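Local coordinates for transposon Tn7 transposition protein tnsA (Escherichia coli, PDB 1T0F) that cuts the 5' DNA strands at the ends of transposon Tn7, serving as the restriction-enzyme-like endonuclease partner of TnsB in the transposase, at residues Val79-Glu84 and Leu119-Asp124; Phe86-Ser91 and Arg153-Gln158; Val185-Val190 and Leu238-Phe243; Glu193-Leu198 and Ser263-Met268. All coordinates share one frame; numbering follows the deposited sequence.

The contacts fall into two clusters. Interactions 1 and 2, whose centres are about 17 Å apart, share strand 79-87 of the nuclease domain and touch directly: L119 CD2 packs on F86 CZ at 3.8 Å. They lie near the metal site formed by D117, Q133 and V134, with the side chains of L119 and L88 about 13 and 11 Å from the bound magnesium ion. Interactions 3 and 4, about 13 Å apart between centres, lie in the C-terminal part, away from the annotated sites; F243 O and S263 OG, 2.9 Å apart, make a probable hydrogen bond between them. The clusters are well separated: the centres of interactions 2 and 4 are about 39 Å apart.

Interaction 1. Residues Val79-Glu84 and Leu119-Asp124; sequences VLDIRE and LVDCKD
The R83 guanidinium reaches across to D121, where NH2 donates to OD2 over 2.9 Å in a salt bridge. D121 receives it on the syn lone pair of OD2, and the two planes are only 22° apart, although the oxygen is tilted out of the guanidinium plane. A bend at chi3 (-73°) turns the R83 chain along the sheet toward this carboxylate. L119 CD2 lies over one face of the guanidinium, 3.3 Å from R83 NH2, while water 1 sits over the opposite face and water 2 in plane at the edge. Water 2 accepts from R83 NE and donates to L119 O and D121 OD2. Replacing R83 by a leucine would probably leave the D121 carboxylate without its counter-charge beside D81. Those two acids stand 4.3 Å apart between their OD2 atoms, and water 1 donates to both; D81 OD2 also accepts from G29 N. Here two antiparallel strands of the nuclease sheet, at the core of the PD-(D/E)XK fold, meet at an axis angle of 160°. Their register slips by one at a classic beta bulge: D121 O accepts from L80 N at 2.7 Å and from D81 N at 3.2 Å. Nearby, V79 CG1, anti to its amide nitrogen, meets V120 CG1 at 4.0 Å, with the side chains crossing nearly at right angles. At the bulge itself, L80 CB rests on K123 CG, 3.8 Å away.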
loop_
_atom_site.group_PDB
_atom_site.type_symbol
_atom_site.label_atom_id
_atom_site.label_comp_id
_atom_site.label_asym_id
_atom_site.label_seq_id
_atom_site.Cartn_x
_atom_site.Cartn_y
_atom_site.Cartn_z
ATOM N N VAL A 79 12.183 3.269 6.185
ATOM C CA VAL A 79 10.805 3.223 6.674
ATOM C C VAL A 79 10.745 2.581 8.052
ATOM O O VAL A 79 11.265 1.478 8.272
ATOM C CB VAL A 79 9.887 2.461 5.689
ATOM C CG1 VAL A 79 8.514 2.216 6.309
ATOM C CG2 VAL A 79 9.736 3.278 4.413
ATOM N N LEU A 80 10.116 3.287 8.986
ATOM C CA LEU A 80 9.983 2.814 10.360
ATOM C C LEU A 80 8.607 2.208 10.622
ATOM O O LEU A 80 8.487 1.169 11.279
ATOM C CB LEU A 80 10.217 3.971 11.329
ATOM C CG LEU A 80 10.169 3.658 12.824
ATOM C CD1 LEU A 80 11.284 2.681 13.196
ATOM C CD2 LEU A 80 10.322 4.957 13.602
ATOM N N ASP A 81 7.567 2.866 10.120
ATOM C CA ASP A 81 6.206 2.374 10.316
ATOM C C ASP A 81 5.380 2.604 9.057
ATOM O O ASP A 81 5.632 3.535 8.292
ATOM C CB ASP A 81 5.549 3.086 11.507
ATOM C CG ASP A 81 4.278 2.383 11.991
ATOM O OD1 ASP A 81 3.982 1.263 11.513
ATOM O OD2 ASP A 81 3.579 2.945 12.867
ATOM N N ILE A 82 4.413 1.722 8.841
ATOM C CA ILE A 82 3.509 1.811 7.700
ATOM C C ILE A 82 2.118 1.610 8.284
ATOM O O ILE A 82 1.808 0.534 8.794
ATOM C CB ILE A 82 3.776 0.697 6.666
ATOM C CG1 ILE A 82 5.152 0.899 6.017
ATOM C CG2 ILE A 82 2.678 0.710 5.588
ATOM C CD1 ILE A 82 5.598 -0.280 5.151
ATOM N N ARG A 83 1.301 2.656 8.234
ATOM C CA ARG A 83 -0.059 2.587 8.749
ATOM C C ARG A 83 -1.048 2.700 7.589
ATOM O O ARG A 83 -1.333 3.792 7.110
ATOM C CB ARG A 83 -0.276 3.699 9.782
ATOM C CG ARG A 83 0.354 3.372 11.159
ATOM C CD ARG A 83 0.220 4.516 12.169
ATOM N NE ARG A 83 1.100 5.650 11.873
ATOM C CZ ARG A 83 0.984 6.856 12.426
ATOM N NH1 ARG A 83 0.021 7.096 13.302
ATOM N NH2 ARG A 83 1.841 7.821 12.125
ATOM N N GLU A 84 -1.556 1.555 7.146
ATOM C CA GLU A 84 -2.484 1.494 6.015
ATOM C C GLU A 84 -3.920 1.815 6.411
ATOM O O GLU A 84 -4.309 1.644 7.569
ATOM C CB GLU A 84 -2.437 0.108 5.355
ATOM C CG GLU A 84 -3.163 -1.023 6.107
ATOM C CD GLU A 84 -2.319 -1.697 7.192
ATOM O OE1 GLU A 84 -1.305 -1.115 7.639
ATOM O OE2 GLU A 84 -2.688 -2.815 7.613
ATOM N N LEU A 119 0.033 5.923 5.672
ATOM C CA LEU A 119 0.639 7.032 6.402
ATOM C C LEU A 119 1.979 6.401 6.768
ATOM O O LEU A 119 2.023 5.383 7.458
ATOM C CB LEU A 119 -0.147 7.400 7.664
ATOM C CG LEU A 119 0.570 8.453 8.520
ATOM C CD1 LEU A 119 0.777 9.734 7.727
ATOM C CD2 LEU A 119 -0.249 8.744 9.777
ATOM N N VAL A 120 3.064 7.003 6.300
ATOM C CA VAL A 120 4.389 6.421 6.496
ATOM C C VAL A 120 5.301 7.258 7.369
ATOM O O VAL A 120 5.337 8.483 7.243
ATOM C CB VAL A 120 5.074 6.213 5.106
ATOM C CG1 VAL A 120 6.408 5.458 5.255
ATOM C CG2 VAL A 120 4.128 5.448 4.174
ATOM N N ASP A 121 6.024 6.578 8.260
ATOM C CA ASP A 121 6.989 7.220 9.150
ATOM C C ASP A 121 8.374 6.684 8.776
ATOM O O ASP A 121 8.548 5.485 8.605
ATOM C CB ASP A 121 6.693 6.873 10.612
ATOM C CG ASP A 121 5.451 7.571 11.139
ATOM O OD1 ASP A 121 5.469 8.812 11.247
ATOM O OD2 ASP A 121 4.460 6.877 11.441
ATOM N N CYS A 122 9.353 7.572 8.649
ATOM C CA CYS A 122 10.711 7.157 8.298
ATOM C C CYS A 122 11.689 7.586 9.392
ATOM O O CYS A 122 11.461 8.585 10.082
ATOM C CB CYS A 122 11.125 7.773 6.959
ATOM S SG CYS A 122 10.069 7.290 5.557
ATOM N N LYS A 123 12.770 6.828 9.542
ATOM C CA LYS A 123 13.783 7.102 10.563
ATOM C C LYS A 123 14.626 8.319 10.235
ATOM O O LYS A 123 15.044 9.059 11.127
ATOM C CB LYS A 123 14.699 5.889 10.735
ATOM C CG LYS A 123 13.997 4.676 11.311
ATOM C CD LYS A 123 14.938 3.491 11.448
ATOM C CE LYS A 123 15.463 3.037 10.097
ATOM N NZ LYS A 123 16.281 1.793 10.224
ATOM N N ASP A 124 14.890 8.505 8.950
ATOM C CA ASP A 124 15.676 9.633 8.470
ATOM C C ASP A 124 15.371 9.790 6.994
ATOM O O ASP A 124 14.405 9.217 6.497
ATOM C CB ASP A 124 17.177 9.378 8.658
ATOM C CG ASP A 124 17.618 8.042 8.090
ATOM O OD1 ASP A 124 17.003 7.577 7.109
ATOM O OD2 ASP A 124 18.590 7.463 8.621
HETATM O O HOH W 1 4.127 5.340 13.689
HETATM O O HOH W 2 3.178 5.235 9.912
#

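Interaction 2. Residues Phe86-Ser91 and Arg153-Gln158; sequences FPLLPS and RRYWQQ
The chain runs from strand 79-87 through L88 and, with L89 at the N-cap position, into helix 90-100, passing beside helix 143-159 so that the CA atoms of L88 and Y155 are 7.7 Å apart. Y155 extends from its helix with CG trans to the amide nitrogen (chi1 -178°), which carries the phenol across the gap to the L89 backbone. There L89 N donates to Y155 OH over 3.1 Å, an N-H...O angle of 159°. The same ring is covered on one face by L88: CB stands 3.8 Å from the ring centroid and close to its normal, a CH-pi contact centred on the ring. L88 CD2 then bridges both aromatics, at 3.7 Å from Y155 CE2 and also 3.7 Å from W156 CZ2. Within the PD-(D/E)XK-type nuclease domain, this joins the edge strand of the central sheet to a helix packed against it. W156 lies next to Y155 on the helix, with Y155 CD2 over the centre of its ring face. At the indole edge F86 arrives nearly in the W156 plane, F86 CE2 touching W156 CH2 at 3.7 Å, though the ring planes meet obliquely at 39°. The indole is also held from the sheet, since W156 NE1 is hydrogen-bonded to T116 OG1 of strand 115-122. Y155 has a further partner in its own helix, K159, which makes a cation-pi contact with the ring.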
loop_
_atom_site.group_PDB
_atom_site.type_symbol
_atom_site.label_atom_id
_atom_site.label_comp_id
_atom_site.label_asym_id
_atom_site.label_seq_id
_atom_site.Cartn_x
_atom_site.Cartn_y
_atom_site.Cartn_z
ATOM N N PHE A 86 -5.497 4.635 6.842
ATOM C CA PHE A 86 -5.488 5.581 7.951
ATOM C C PHE A 86 -6.686 6.534 7.859
ATOM O O PHE A 86 -6.817 7.301 6.903
ATOM C CB PHE A 86 -4.180 6.376 7.944
ATOM C CG PHE A 86 -3.983 7.217 9.167
ATOM C CD1 PHE A 86 -3.559 6.639 10.357
ATOM C CD2 PHE A 86 -4.246 8.580 9.140
ATOM C CE1 PHE A 86 -3.400 7.409 11.508
ATOM C CE2 PHE A 86 -4.092 9.362 10.287
ATOM C CZ PHE A 86 -3.667 8.771 11.474
ATOM N N PRO A 87 -7.565 6.508 8.874
ATOM C CA PRO A 87 -8.762 7.358 8.910
ATOM C C PRO A 87 -8.490 8.835 9.166
ATOM O O PRO A 87 -7.627 9.185 9.969
ATOM C CB PRO A 87 -9.590 6.713 10.019
ATOM C CG PRO A 87 -8.514 6.341 11.017
ATOM C CD PRO A 87 -7.442 5.719 10.120
ATOM N N LEU A 88 -9.237 9.701 8.479
ATOM C CA LEU A 88 -9.097 11.138 8.633
ATOM C C LEU A 88 -10.223 11.593 9.563
ATOM O O LEU A 88 -11.378 11.218 9.359
ATOM C CB LEU A 88 -9.228 11.833 7.272
ATOM C CG LEU A 88 -8.485 11.199 6.088
ATOM C CD1 LEU A 88 -8.557 12.136 4.886
ATOM C CD2 LEU A 88 -7.033 10.939 6.459
ATOM N N LEU A 89 -9.882 12.388 10.572
ATOM C CA LEU A 89 -10.861 12.876 11.551
ATOM C C LEU A 89 -12.096 13.480 10.891
ATOM O O LEU A 89 -12.010 14.516 10.230
ATOM C CB LEU A 89 -10.227 13.930 12.459
ATOM C CG LEU A 89 -11.101 14.369 13.639
ATOM C CD1 LEU A 89 -11.336 13.166 14.545
ATOM C CD2 LEU A 89 -10.430 15.492 14.415
ATOM N N PRO A 90 -13.267 12.852 11.084
ATOM C CA PRO A 90 -14.532 13.318 10.507
ATOM C C PRO A 90 -14.846 14.798 10.719
ATOM O O PRO A 90 -15.284 15.481 9.793
ATOM C CB PRO A 90 -15.563 12.400 11.161
ATOM C CG PRO A 90 -14.813 11.127 11.314
ATOM C CD PRO A 90 -13.474 11.608 11.846
ATOM N N SER A 91 -14.624 15.305 11.927
ATOM C CA SER A 91 -14.907 16.711 12.186
ATOM C C SER A 91 -14.055 17.608 11.290
ATOM O O SER A 91 -14.504 18.674 10.864
ATOM C CB SER A 91 -14.681 17.052 13.667
ATOM O OG SER A 91 -13.350 16.799 14.081
ATOM N N ARG A 153 -6.387 16.075 0.107
ATOM C CA ARG A 153 -5.222 16.936 -0.065
ATOM C C ARG A 153 -5.239 18.050 0.971
ATOM O O ARG A 153 -4.239 18.296 1.650
ATOM C CB ARG A 153 -5.203 17.542 -1.469
ATOM C CG ARG A 153 -3.956 18.379 -1.756
ATOM C CD ARG A 153 -4.113 19.160 -3.061
ATOM N NE ARG A 153 -5.039 20.287 -2.928
ATOM C CZ ARG A 153 -4.740 21.437 -2.328
ATOM N NH1 ARG A 153 -3.536 21.631 -1.799
ATOM N NH2 ARG A 153 -5.651 22.396 -2.247
ATOM N N ARG A 154 -6.380 18.722 1.096
ATOM C CA ARG A 154 -6.519 19.812 2.056
ATOM C C ARG A 154 -6.309 19.346 3.489
ATOM O O ARG A 154 -5.720 20.062 4.300
ATOM C CB ARG A 154 -7.902 20.464 1.922
ATOM C CG ARG A 154 -8.090 21.186 0.606
ATOM C CD ARG A 154 -9.423 21.926 0.562
ATOM N NE ARG A 154 -9.587 22.646 -0.697
ATOM C CZ ARG A 154 -9.987 23.911 -0.786
ATOM N NH1 ARG A 154 -10.266 24.599 0.313
ATOM N NH2 ARG A 154 -10.096 24.494 -1.973
ATOM N N TYR A 155 -6.790 18.147 3.794
ATOM C CA TYR A 155 -6.652 17.580 5.132
ATOM C C TYR A 155 -5.183 17.512 5.536
ATOM O O TYR A 155 -4.779 18.043 6.573
ATOM C CB TYR A 155 -7.233 16.164 5.168
ATOM C CG TYR A 155 -7.188 15.514 6.538
ATOM C CD1 TYR A 155 -8.201 15.743 7.471
ATOM C CD2 TYR A 155 -6.131 14.677 6.904
ATOM C CE1 TYR A 155 -8.168 15.152 8.730
ATOM C CE2 TYR A 155 -6.086 14.084 8.168
ATOM C CZ TYR A 155 -7.115 14.329 9.072
ATOM O OH TYR A 155 -7.110 13.740 10.313
ATOM N N TRP A 156 -4.381 16.842 4.719
ATOM C CA TRP A 156 -2.962 16.725 5.037
ATOM C C TRP A 156 -2.216 18.055 4.940
ATOM O O TRP A 156 -1.253 18.286 5.679
ATOM C CB TRP A 156 -2.330 15.656 4.149
ATOM C CG TRP A 156 -2.854 14.306 4.489
ATOM C CD1 TRP A 156 -3.675 13.529 3.734
ATOM C CD2 TRP A 156 -2.634 13.591 5.711
ATOM N NE1 TRP A 156 -3.984 12.369 4.405
ATOM C CE2 TRP A 156 -3.359 12.384 5.623
ATOM C CE3 TRP A 156 -1.896 13.856 6.874
ATOM C CZ2 TRP A 156 -3.370 11.441 6.650
ATOM C CZ3 TRP A 156 -1.909 12.918 7.896
ATOM C CH2 TRP A 156 -2.641 11.724 7.777
ATOM N N GLN A 157 -2.650 18.939 4.047
ATOM C CA GLN A 157 -1.993 20.239 3.950
ATOM C C GLN A 157 -2.179 20.958 5.282
ATOM O O GLN A 157 -1.265 21.616 5.788
ATOM C CB GLN A 157 -2.596 21.079 2.826
ATOM C CG GLN A 157 -2.160 22.533 2.885
ATOM C CD GLN A 157 -2.753 23.369 1.778
ATOM O OE1 GLN A 157 -2.341 23.272 0.623
ATOM N NE2 GLN A 157 -3.733 24.194 2.122
ATOM N N GLN A 158 -3.373 20.815 5.844
ATOM C CA GLN A 158 -3.724 21.416 7.129
ATOM C C GLN A 158 -2.800 20.868 8.225
ATOM O O GLN A 158 -2.366 21.606 9.108
ATOM C CB GLN A 158 -5.179 21.073 7.451
ATOM C CG GLN A 158 -5.849 21.938 8.494
ATOM C CD GLN A 158 -7.328 21.605 8.624
ATOM O OE1 GLN A 158 -7.707 20.669 9.331
ATOM N NE2 GLN A 158 -8.167 22.358 7.919
#

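Interaction 3. Residues Val185-Val190 and Leu238-Phe243; sequences VKTEEV and LTANGF
N241 makes the polar link of this contact, donating from ND2 to E188 O over 3.2 Å with an N-H...O angle of 162°. The carbonyl oxygen lies in the plane of the N241 amide, and the donor arrives close to the direction in which the C=O bond points. T187 CG2 packs against the same amide, 3.6 Å from N241 ND2, the two side chains sliding past each other in opposite directions. This methyl also reaches A240 CB at 4.2 Å. Further along, V190 CG2 completes the first shell by meeting F243 CE2 at 4.2 Å and L238 CD2 at 4.4 Å.

The N241 amide is positioned by a second bond, ND2 to A237 O in the last turn of the helix, and by chi1 of -80°, which sets CG trans to the carbonyl carbon. An alanine at N241 would remove the amide, and E188 O is likely to lose its donor from the helix end, with T187 CG2 left facing a gap. The helix terminates in a Schellman motif: G242 leaves helical geometry with a phi of 95°, its N bonded to T239 O and F243 N weakly to L238 O. The motif turns the chain so that F243 faces V190. The loop between helices 173-183 and 192-195 thus lies across the C-terminal end of helix 230-240, with L194 and L195 of helix 192-195 closing over E188, V190, L238 and F243, and strand 244-245 following directly.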
loop_
_atom_site.group_PDB
_atom_site.type_symbol
_atom_site.label_atom_id
_atom_site.label_comp_id
_atom_site.label_asym_id
_atom_site.label_seq_id
_atom_site.Cartn_x
_atom_site.Cartn_y
_atom_site.Cartn_z
ATOM N N VAL A 185 -1.358 -16.189 -9.378
ATOM C CA VAL A 185 -2.475 -16.999 -8.913
ATOM C C VAL A 185 -2.786 -16.710 -7.445
ATOM O O VAL A 185 -2.027 -16.021 -6.761
ATOM C CB VAL A 185 -2.168 -18.505 -9.060
ATOM C CG1 VAL A 185 -1.860 -18.834 -10.516
ATOM C CG2 VAL A 185 -0.996 -18.885 -8.166
ATOM N N LYS A 186 -3.907 -17.244 -6.974
ATOM C CA LYS A 186 -4.339 -17.068 -5.592
ATOM C C LYS A 186 -3.226 -17.457 -4.613
ATOM O O LYS A 186 -2.715 -18.575 -4.653
ATOM C CB LYS A 186 -5.594 -17.912 -5.329
ATOM C CG LYS A 186 -5.403 -19.431 -5.476
ATOM C CD LYS A 186 -4.909 -19.866 -6.868
ATOM C CE LYS A 186 -5.908 -19.557 -7.987
ATOM N NZ LYS A 186 -6.052 -18.099 -8.284
ATOM N N THR A 187 -2.859 -16.523 -3.738
ATOM C CA THR A 187 -1.802 -16.754 -2.754
ATOM C C THR A 187 -2.065 -17.996 -1.904
ATOM O O THR A 187 -3.137 -18.137 -1.308
ATOM C CB THR A 187 -1.645 -15.530 -1.820
ATOM O OG1 THR A 187 -1.218 -14.399 -2.588
ATOM C CG2 THR A 187 -0.617 -15.808 -0.728
ATOM N N GLU A 188 -1.081 -18.890 -1.849
ATOM C CA GLU A 188 -1.219 -20.121 -1.077
ATOM C C GLU A 188 -1.286 -19.877 0.430
ATOM O O GLU A 188 -0.547 -19.054 0.975
ATOM C CB GLU A 188 -0.065 -21.083 -1.371
ATOM C CG GLU A 188 -0.203 -22.415 -0.641
ATOM C CD GLU A 188 0.979 -23.341 -0.850
ATOM O OE1 GLU A 188 2.093 -22.998 -0.402
ATOM O OE2 GLU A 188 0.794 -24.415 -1.462
ATOM N N GLU A 189 -2.179 -20.603 1.093
ATOM C CA GLU A 189 -2.344 -20.494 2.535
ATOM C C GLU A 189 -1.099 -21.042 3.227
ATOM O O GLU A 189 -0.586 -22.098 2.853
ATOM C CB GLU A 189 -3.572 -21.283 2.989
ATOM C CG GLU A 189 -3.778 -21.271 4.492
ATOM C CD GLU A 189 -3.926 -19.866 5.041
ATOM O OE1 GLU A 189 -4.963 -19.221 4.767
ATOM O OE2 GLU A 189 -2.999 -19.402 5.742
ATOM N N VAL A 190 -0.620 -20.327 4.237
ATOM C CA VAL A 190 0.567 -20.752 4.965
ATOM C C VAL A 190 0.224 -21.695 6.118
ATOM O O VAL A 190 -0.375 -21.291 7.112
ATOM C CB VAL A 190 1.346 -19.534 5.516
ATOM C CG1 VAL A 190 0.441 -18.695 6.407
ATOM C CG2 VAL A 190 2.574 -20.007 6.281
ATOM N N LEU A 238 6.084 -18.336 1.026
ATOM C CA LEU A 238 6.497 -17.562 2.193
ATOM C C LEU A 238 6.788 -16.111 1.807
ATOM O O LEU A 238 6.544 -15.189 2.590
ATOM C CB LEU A 238 7.732 -18.202 2.839
ATOM C CG LEU A 238 7.463 -19.543 3.535
ATOM C CD1 LEU A 238 8.777 -20.284 3.808
ATOM C CD2 LEU A 238 6.693 -19.283 4.831
ATOM N N THR A 239 7.298 -15.908 0.596
ATOM C CA THR A 239 7.609 -14.562 0.130
ATOM C C THR A 239 6.325 -13.779 -0.167
ATOM O O THR A 239 6.205 -12.614 0.200
ATOM C CB THR A 239 8.480 -14.587 -1.150
ATOM O OG1 THR A 239 9.716 -15.264 -0.880
ATOM C CG2 THR A 239 8.803 -13.166 -1.594
ATOM N N ALA A 240 5.368 -14.427 -0.825
ATOM C CA ALA A 240 4.099 -13.778 -1.166
ATOM C C ALA A 240 3.351 -13.353 0.097
ATOM O O ALA A 240 2.664 -12.324 0.118
ATOM C CB ALA A 240 3.238 -14.723 -1.992
ATOM N N ASN A 241 3.491 -14.145 1.153
ATOM C CA ASN A 241 2.841 -13.847 2.420
ATOM C C ASN A 241 3.617 -12.841 3.260
ATOM O O ASN A 241 3.140 -12.407 4.311
ATOM C CB ASN A 241 2.612 -15.137 3.206
ATOM C CG ASN A 241 1.398 -15.894 2.720
ATOM O OD1 ASN A 241 0.276 -15.594 3.115
ATOM N ND2 ASN A 241 1.614 -16.868 1.839
ATOM N N GLY A 242 4.812 -12.477 2.798
ATOM C CA GLY A 242 5.611 -11.482 3.500
ATOM C C GLY A 242 6.657 -11.955 4.494
ATOM O O GLY A 242 7.442 -11.139 4.989
ATOM N N PHE A 243 6.672 -13.249 4.804
ATOM C CA PHE A 243 7.644 -13.778 5.756
ATOM C C PHE A 243 9.058 -13.686 5.197
ATOM O O PHE A 243 10.035 -13.651 5.941
ATOM C CB PHE A 243 7.275 -15.210 6.132
ATOM C CG PHE A 243 5.982 -15.298 6.880
ATOM C CD1 PHE A 243 5.831 -14.628 8.089
ATOM C CD2 PHE A 243 4.901 -15.993 6.357
ATOM C CE1 PHE A 243 4.620 -14.642 8.768
ATOM C CE2 PHE A 243 3.679 -16.015 7.029
ATOM C CZ PHE A 243 3.541 -15.337 8.238
#

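Interaction 4. Residues Glu193-Leu198 and Ser263-Met268; sequences ELLAQL and SQVVNM
The flat group of the N267 side chain meets L195 from one side of its plane: L195 CD2 comes to 3.7 Å from N267 CB, set toward the root of the amide. The other flat group is the S263 carbonyl, and it is its oxygen end that is met, L198 CD1 lying 3.6 Å from S263 O. Neither approach is a polar bond; in both a leucine methyl does the touching.

The rest of the contact is carried by one valine branch. V265 CG1 is anti to the carbonyl carbon (chi1 -58°), which leaves CG2 in the crowded position between the amide nitrogen and the carbonyl carbon, and from there CG2 fits between two leucines. It lies 3.6 Å from L195 CD1 and 3.5 Å from L198 CD1, the latter closer than usual van der Waals contact. The side chains of L195 and V265 cross at about a right angle. In L195, chi1 of -165° carries CG toward the 263-268 segment; from there CD1 goes to V265 and CD2 to N267. A type I beta turn from L195 to L198, leading toward helix 198-207, sets both leucines toward the irregular 263-268 segment that follows strand 261-262.

Around this pair of segments, L198 packs on L238 of helix 230-240, L195 on F243, and V265 on Y51 of strand 48-51. S263 OG is hydrogen-bonded to F243 O, so polar bonds to neighbouring chain do help to hold the tail. Between 193-198 and 263-268 themselves, where methyl groups supply the close approaches and no hydrogen bond joins the segments, the contact rests on shape and apolar packing.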
loop_
_atom_site.group_PDB
_atom_site.type_symbol
_atom_site.label_atom_id
_atom_site.label_comp_id
_atom_site.label_asym_id
_atom_site.label_seq_id
_atom_site.Cartn_x
_atom_site.Cartn_y
_atom_site.Cartn_z
ATOM N N GLU A 193 3.286 -26.240 8.817
ATOM C CA GLU A 193 4.375 -27.013 8.243
ATOM C C GLU A 193 5.231 -26.108 7.356
ATOM O O GLU A 193 6.459 -26.182 7.378
ATOM C CB GLU A 193 3.814 -28.173 7.413
ATOM C CG GLU A 193 2.820 -29.078 8.149
ATOM C CD GLU A 193 1.436 -28.454 8.321
ATOM O OE1 GLU A 193 1.299 -27.483 9.093
ATOM O OE2 GLU A 193 0.479 -28.938 7.679
ATOM N N LEU A 194 4.576 -25.251 6.578
ATOM C CA LEU A 194 5.297 -24.338 5.696
ATOM C C LEU A 194 6.009 -23.274 6.518
ATOM O O LEU A 194 7.145 -22.911 6.222
ATOM C CB LEU A 194 4.336 -23.674 4.703
ATOM C CG LEU A 194 4.985 -22.722 3.689
ATOM C CD1 LEU A 194 6.153 -23.409 2.999
ATOM C CD2 LEU A 194 3.947 -22.279 2.672
ATOM N N LEU A 195 5.339 -22.780 7.556
ATOM C CA LEU A 195 5.924 -21.768 8.425
ATOM C C LEU A 195 7.163 -22.341 9.124
ATOM O O LEU A 195 8.111 -21.618 9.422
ATOM C CB LEU A 195 4.903 -21.321 9.475
ATOM C CG LEU A 195 5.224 -20.025 10.224
ATOM C CD1 LEU A 195 5.045 -18.848 9.271
ATOM C CD2 LEU A 195 4.298 -19.863 11.427
ATOM N N ALA A 196 7.144 -23.645 9.378
ATOM C CA ALA A 196 8.255 -24.321 10.042
ATOM C C ALA A 196 9.505 -24.387 9.162
ATOM O O ALA A 196 10.593 -24.703 9.639
ATOM C CB ALA A 196 7.830 -25.731 10.451
ATOM N N GLN A 197 9.344 -24.084 7.879
ATOM C CA GLN A 197 10.459 -24.121 6.937
ATOM C C GLN A 197 11.322 -22.862 6.953
ATOM O O GLN A 197 12.438 -22.866 6.432
ATOM C CB GLN A 197 9.930 -24.354 5.522
ATOM C CG GLN A 197 9.418 -25.760 5.268
ATOM C CD GLN A 197 10.538 -26.784 5.228
ATOM O OE1 GLN A 197 11.161 -27.085 6.247
ATOM N NE2 GLN A 197 10.808 -27.315 4.042
ATOM N N LEU A 198 10.809 -21.785 7.543
ATOM C CA LEU A 198 11.552 -20.532 7.592
ATOM C C LEU A 198 12.927 -20.698 8.220
ATOM O O LEU A 198 13.920 -20.211 7.685
ATOM C CB LEU A 198 10.758 -19.467 8.359
ATOM C CG LEU A 198 9.534 -18.892 7.638
ATOM C CD1 LEU A 198 8.708 -18.060 8.613
ATOM C CD2 LEU A 198 9.986 -18.041 6.455
ATOM N N SER A 263 12.265 -13.833 8.066
ATOM C CA SER A 263 11.846 -13.533 9.429
ATOM C C SER A 263 11.725 -14.789 10.290
ATOM O O SER A 263 11.317 -15.848 9.808
ATOM C CB SER A 263 10.505 -12.806 9.405
ATOM O OG SER A 263 9.531 -13.599 8.749
ATOM N N GLN A 264 12.097 -14.659 11.560
ATOM C CA GLN A 264 12.011 -15.753 12.526
ATOM C C GLN A 264 10.677 -15.551 13.218
ATOM O O GLN A 264 10.553 -14.665 14.059
ATOM C CB GLN A 264 13.100 -15.645 13.595
ATOM C CG GLN A 264 14.530 -15.637 13.108
ATOM C CD GLN A 264 15.506 -15.473 14.263
ATOM O OE1 GLN A 264 15.521 -16.280 15.197
ATOM N NE2 GLN A 264 16.319 -14.421 14.209
ATOM N N VAL A 265 9.680 -16.354 12.880
ATOM C CA VAL A 265 8.380 -16.178 13.505
ATOM C C VAL A 265 7.919 -17.379 14.306
ATOM O O VAL A 265 8.270 -18.521 14.010
ATOM C CB VAL A 265 7.291 -15.845 12.463
ATOM C CG1 VAL A 265 7.672 -14.592 11.695
ATOM C CG2 VAL A 265 7.097 -17.019 11.521
ATOM N N VAL A 266 7.127 -17.097 15.330
ATOM C CA VAL A 266 6.580 -18.127 16.188
ATOM C C VAL A 266 5.084 -18.209 15.930
ATOM O O VAL A 266 4.378 -17.198 15.942
ATOM C CB VAL A 266 6.812 -17.801 17.674
ATOM C CG1 VAL A 266 6.151 -18.858 18.542
ATOM C CG2 VAL A 266 8.304 -17.731 17.960
ATOM N N ASN A 267 4.615 -19.423 15.681
ATOM C CA ASN A 267 3.207 -19.671 15.424
ATOM C C ASN A 267 2.517 -19.633 16.787
ATOM O O ASN A 267 2.581 -20.594 17.552
ATOM C CB ASN A 267 3.058 -21.045 14.757
ATOM C CG ASN A 267 1.691 -21.257 14.146
ATOM O OD1 ASN A 267 1.523 -22.077 13.242
ATOM N ND2 ASN A 267 0.704 -20.527 14.641
ATOM N N MET A 268 1.872 -18.511 17.088
ATOM C CA MET A 268 1.196 -18.332 18.368
ATOM C C MET A 268 0.070 -19.337 18.636
ATOM O O MET A 268 -0.751 -19.135 19.528
ATOM C CB MET A 268 0.656 -16.902 18.469
ATOM C CG MET A 268 0.135 -16.526 19.847
ATOM S SD MET A 268 -0.393 -14.808 19.961
ATOM C CE MET A 268 0.912 -14.105 20.956
#